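Tyrocidine synthetase 3 (Brevibacillus brevis, PDB 2JGP) probably forms a peptide bond during nonribosomal assembly of the antibiotic tyrocidine, pairing a peptidyl carrier domain with a condensation domain in this two-domain fragment. Local coordinates at residues S485-T488 and R489-E493; D58-L61 and R62-F65. All blocks are in the same frame, centred on the assembly; numbering follows the deposited sequence.

Overall arrangement
Contact 2 (58-65) comes first along the chain, in the peptidyl carrier part, where the loop after helix 41-55 turns into the short helix 61-66. Contact 1 (485-493) follows much later, in the condensation domain, where the loop after strand 476-483 enters the last helix, 489-508. Both are helix starts, but they share no helix, strand or sheet. Their centres lie about 56 Å apart, on opposite sides of the centre of the chain, and their nearest atoms are about 45 Å from each other. Each therefore belongs to the local build of its own domain: contact 1 joins a helix to a four-stranded sheet, contact 2 joins helices of a small bundle.

Contact 1 of 2, residues S485-T488 and R489-E493; sequences SLFT and RETME
A threonine N-cap opens the last helix of the condensation domain: Thr488 OG1 accepts a hydrogen bond from Thr491 N at 3.1 Å, nearly straight at 166° N-H...O. The hydroxyl of Thr488 sits between its own backbone N and carbonyl carbon (chi1 65°), which folds it back over the first turn of the helix toward Thr491 N. The carbonyl of the same residue starts the regular pattern, with Met492 N donating to Thr488 O at 3.2 Å. The two threonine side chains cross at about a right angle, OG1 to OG1 3.2 Å. Asp292 ties this cap down from outside, since its OD2 bonds both Thr488 N and Thr491 OG1.

One residue earlier, Phe487 and Met492 make a Met-aromatic contact next to the cap. The methionine bends at chi2 and chi3, so that its methyl CE lies over one face of the ring, 4.0 Å from the centroid and 22° off the normal, a CH-pi contact. Its sulfur stands more obliquely, SD being 4.5 Å from the same centroid, while Met492 CG packs against Phe487 CB at 3.7 Å. Leu486 CB lies on the opposite face, likewise offset toward the rim. Here the loop after strand 476-483 turns into helix 489-508, and this pair fastens the turn to the sheet: Phe487 and Met492 both touch Tyr482, and Met492 also reaches Val480 and Cys306.

At the start of the helix, beside strand 303-309, Arg489 bends at chi3 and presents the edge of its guanidinium to Glu493 OE2, a long salt bridge at 3.9 Å from NH1; its NH2 has stronger partners in Asp304 OD1 and Gln305 O, both at strand 303-309.

Contact 2 of 2, residues D58-L61 and R62-F65; sequences DIPL and RILF
Ile63 and Pro60 lie side by side and point the same way, Ile63 CG1 touching Pro60 CD at 3.8 Å, while Ile59 CG2 comes up to Ile63 CB at 4.3 Å. This is the start of the short helix 61-66 in the peptidyl carrier domain, a small helical bundle, with Pro60 at the N-cap position. The apolar side chains touch helices 41-55 and 70-79: Ile59 bears on Leu48 of the first and on Leu73 of the second, Ile63 and Leu64 also meet Leu73, and Leu64 rests on Ala44 as well.

Further along the turn, Leu61 and Phe65 meet one helical turn apart. The first torsion of Leu61 (-173°) swings CG away from the backbone N, and the side chain crosses Phe65 obliquely, CG to CE1 3.9 Å, while also resting on Ala44 and Leu48. The ring of Phe65 runs nearly parallel to that of Phe35, their planes about 10° apart.

At the solvent side Arg62 doubles back, its CG coming to within 3.6 Å of Pro60 CB, so the aliphatic part of an exposed arginine lies against the proline ring. Among the backbone groups, Pro60 O takes two weak hydrogen bonds, from Ile63 N and Leu64 N. The firmer one belongs to the next carbonyl: Phe65 N donates to Leu61 O at 3.1 Å with an N-H...O angle of 166°.

Contact 1 of 2, residues S485-T488 and R489-E493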
loop_
_atom_site.group_PDB
_atom_site.type_symbol
_atom_site.label_atom_id
_atom_site.label_comp_id
_atom_site.label_asym_id
_atom_site.label_seq_id
_atom_site.Cartn_x
_atom_site.Cartn_y
_atom_site.Cartn_z
ATOM N N SER A 485 -15.786 15.494 12.629
ATOM C CA SER A 485 -16.414 15.362 13.939
ATOM C C SER A 485 -15.432 15.538 15.105
ATOM O O SER A 485 -15.863 15.659 16.249
ATOM C CB SER A 485 -17.088 13.996 14.048
ATOM O OG SER A 485 -16.121 12.970 13.974
ATOM N N LEU A 486 -14.135 15.553 14.816
ATOM C CA LEU A 486 -13.094 15.592 15.852
ATOM C C LEU A 486 -12.229 16.859 15.848
ATOM O O LEU A 486 -11.881 17.369 16.919
ATOM C CB LEU A 486 -12.182 14.376 15.708
ATOM C CG LEU A 486 -12.818 12.989 15.832
ATOM C CD1 LEU A 486 -11.724 11.918 15.707
ATOM C CD2 LEU A 486 -13.579 12.840 17.137
ATOM N N PHE A 487 -11.870 17.355 14.663
ATOM C CA PHE A 487 -10.909 18.461 14.550
ATOM C C PHE A 487 -11.419 19.609 13.690
ATOM O O PHE A 487 -12.130 19.397 12.703
ATOM C CB PHE A 487 -9.575 17.977 13.970
ATOM C CG PHE A 487 -9.043 16.727 14.616
ATOM C CD1 PHE A 487 -8.487 16.768 15.887
ATOM C CD2 PHE A 487 -9.090 15.510 13.946
ATOM C CE1 PHE A 487 -7.989 15.616 16.479
ATOM C CE2 PHE A 487 -8.599 14.355 14.533
ATOM C CZ PHE A 487 -8.044 14.411 15.801
ATOM N N THR A 488 -11.046 20.827 14.079
ATOM C CA THR A 488 -11.294 22.012 13.274
ATOM C C THR A 488 -10.166 22.149 12.250
ATOM O O THR A 488 -9.086 21.569 12.414
ATOM C CB THR A 488 -11.344 23.292 14.138
ATOM O OG1 THR A 488 -10.057 23.539 14.721
ATOM C CG2 THR A 488 -12.379 23.164 15.248
ATOM N N ARG A 489 -10.425 22.915 11.193
ATOM C CA ARG A 489 -9.397 23.252 10.212
ATOM C C ARG A 489 -8.199 23.929 10.873
ATOM O O ARG A 489 -7.053 23.637 10.531
ATOM C CB ARG A 489 -9.973 24.170 9.133
ATOM C CG ARG A 489 -8.945 24.671 8.126
ATOM C CD ARG A 489 -9.618 25.287 6.916
ATOM N NE ARG A 489 -10.369 24.286 6.164
ATOM C CZ ARG A 489 -9.833 23.387 5.338
ATOM N NH1 ARG A 489 -8.523 23.348 5.131
ATOM N NH2 ARG A 489 -10.622 22.519 4.710
ATOM N N GLU A 490 -8.473 24.834 11.811
ATOM C CA GLU A 490 -7.430 25.569 12.527
ATOM C C GLU A 490 -6.464 24.614 13.230
ATOM O O GLU A 490 -5.244 24.738 13.083
ATOM C CB GLU A 490 -8.062 26.534 13.541
ATOM C CG GLU A 490 -7.072 27.329 14.387
ATOM C CD GLU A 490 -7.751 28.158 15.469
ATOM O OE1 GLU A 490 -8.965 28.440 15.356
ATOM O OE2 GLU A 490 -7.066 28.532 16.441
ATOM N N THR A 491 -7.021 23.665 13.981
ATOM C CA THR A 491 -6.228 22.671 14.713
ATOM C C THR A 491 -5.345 21.827 13.798
ATOM O O THR A 491 -4.206 21.507 14.144
ATOM C CB THR A 491 -7.138 21.731 15.540
ATOM O OG1 THR A 491 -7.732 22.474 16.610
ATOM C CG2 THR A 491 -6.344 20.545 16.120
ATOM N N MET A 492 -5.873 21.472 12.631
ATOM C CA MET A 492 -5.158 20.606 11.697
ATOM C C MET A 492 -4.097 21.365 10.903
ATOM O O MET A 492 -3.036 20.817 10.606
ATOM C CB MET A 492 -6.147 19.901 10.768
ATOM C CG MET A 492 -6.983 18.852 11.483
ATOM S SD MET A 492 -6.026 17.377 11.887
ATOM C CE MET A 492 -5.573 17.684 13.592
ATOM N N GLU A 493 -4.376 22.620 10.560
ATOM C CA GLU A 493 -3.343 23.478 9.967
ATOM C C GLU A 493 -2.181 23.690 10.943
ATOM O O GLU A 493 -1.026 23.695 10.534
ATOM C CB GLU A 493 -3.931 24.812 9.496
ATOM C CG GLU A 493 -4.798 24.671 8.239
ATOM C CD GLU A 493 -5.476 25.963 7.813
ATOM O OE1 GLU A 493 -5.426 26.961 8.565
ATOM O OE2 GLU A 493 -6.072 25.976 6.715
#

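Contact 2 of 2, residues D58-L61 and R62-F65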
loop_
_atom_site.group_PDB
_atom_site.type_symbol
_atom_site.label_atom_id
_atom_site.label_comp_id
_atom_site.label_asym_id
_atom_site.label_seq_id
_atom_site.Cartn_x
_atom_site.Cartn_y
_atom_site.Cartn_z
ATOM N N ASP A 58 14.811 -23.001 0.975
ATOM C CA ASP A 58 15.978 -23.867 1.022
ATOM C C ASP A 58 17.012 -23.367 0.023
ATOM O O ASP A 58 16.845 -23.521 -1.186
ATOM C CB ASP A 58 15.561 -25.304 0.719
ATOM C CG ASP A 58 14.564 -25.851 1.737
ATOM O OD1 ASP A 58 14.764 -25.628 2.952
ATOM O OD2 ASP A 58 13.579 -26.502 1.324
ATOM N N ILE A 59 18.060 -22.736 0.540
ATOM C CA ILE A 59 19.122 -22.174 -0.277
ATOM C C ILE A 59 20.280 -23.167 -0.273
ATOM O O ILE A 59 20.839 -23.440 0.790
ATOM C CB ILE A 59 19.624 -20.835 0.299
ATOM C CG1 ILE A 59 18.494 -19.803 0.360
ATOM C CG2 ILE A 59 20.777 -20.289 -0.535
ATOM C CD1 ILE A 59 18.862 -18.567 1.178
ATOM N N PRO A 60 20.635 -23.724 -1.448
ATOM C CA PRO A 60 21.767 -24.646 -1.465
ATOM C C PRO A 60 23.035 -23.929 -1.028
ATOM O O PRO A 60 23.201 -22.750 -1.330
ATOM C CB PRO A 60 21.865 -25.065 -2.937
ATOM C CG PRO A 60 20.542 -24.732 -3.534
ATOM C CD PRO A 60 20.059 -23.539 -2.791
ATOM N N LEU A 61 23.921 -24.626 -0.320
ATOM C CA LEU A 61 25.165 -24.009 0.133
ATOM C C LEU A 61 25.973 -23.508 -1.059
ATOM O O LEU A 61 26.558 -22.431 -1.005
ATOM C CB LEU A 61 25.987 -24.988 0.972
ATOM C CG LEU A 61 27.240 -24.429 1.649
ATOM C CD1 LEU A 61 26.889 -23.255 2.564
ATOM C CD2 LEU A 61 27.959 -25.530 2.420
ATOM N N ARG A 62 25.990 -24.292 -2.133
ATOM C CA ARG A 62 26.655 -23.907 -3.385
ATOM C C ARG A 62 26.243 -22.536 -3.912
ATOM O O ARG A 62 27.067 -21.815 -4.471
ATOM C CB ARG A 62 26.435 -24.952 -4.492
ATOM C CG ARG A 62 25.062 -25.607 -4.529
ATOM C CD ARG A 62 24.989 -26.868 -3.640
ATOM N NE ARG A 62 24.598 -28.060 -4.396
ATOM C CZ ARG A 62 24.871 -29.316 -4.035
ATOM N NH1 ARG A 62 25.537 -29.587 -2.913
ATOM N NH2 ARG A 62 24.472 -30.319 -4.809
ATOM N N ILE A 63 24.969 -22.190 -3.748
ATOM C CA ILE A 63 24.455 -20.905 -4.211
ATOM C C ILE A 63 24.941 -19.737 -3.345
ATOM O O ILE A 63 25.242 -18.661 -3.867
ATOM C CB ILE A 63 22.911 -20.917 -4.269
ATOM C CG1 ILE A 63 22.430 -21.922 -5.322
ATOM C CG2 ILE A 63 22.377 -19.536 -4.574
ATOM C CD1 ILE A 63 22.872 -21.598 -6.740
ATOM N N LEU A 64 25.024 -19.938 -2.032
ATOM C CA LEU A 64 25.579 -18.910 -1.146
ATOM C C LEU A 64 27.035 -18.614 -1.512
ATOM O O LEU A 64 27.463 -17.460 -1.511
ATOM C CB LEU A 64 25.469 -19.330 0.322
ATOM C CG LEU A 64 26.004 -18.356 1.377
ATOM C CD1 LEU A 64 25.565 -16.914 1.127
ATOM C CD2 LEU A 64 25.574 -18.802 2.775
ATOM N N PHE A 65 27.797 -19.657 -1.823
ATOM C CA PHE A 65 29.162 -19.465 -2.306
ATOM C C PHE A 65 29.178 -18.731 -3.646
ATOM O O PHE A 65 29.966 -17.806 -3.849
ATOM C CB PHE A 65 29.886 -20.808 -2.432
ATOM C CG PHE A 65 30.493 -21.291 -1.146
ATOM C CD1 PHE A 65 30.125 -22.509 -0.596
ATOM C CD2 PHE A 65 31.450 -20.531 -0.494
ATOM C CE1 PHE A 65 30.710 -22.964 0.591
ATOM C CE2 PHE A 65 32.033 -20.974 0.690
ATOM C CZ PHE A 65 31.659 -22.190 1.233
#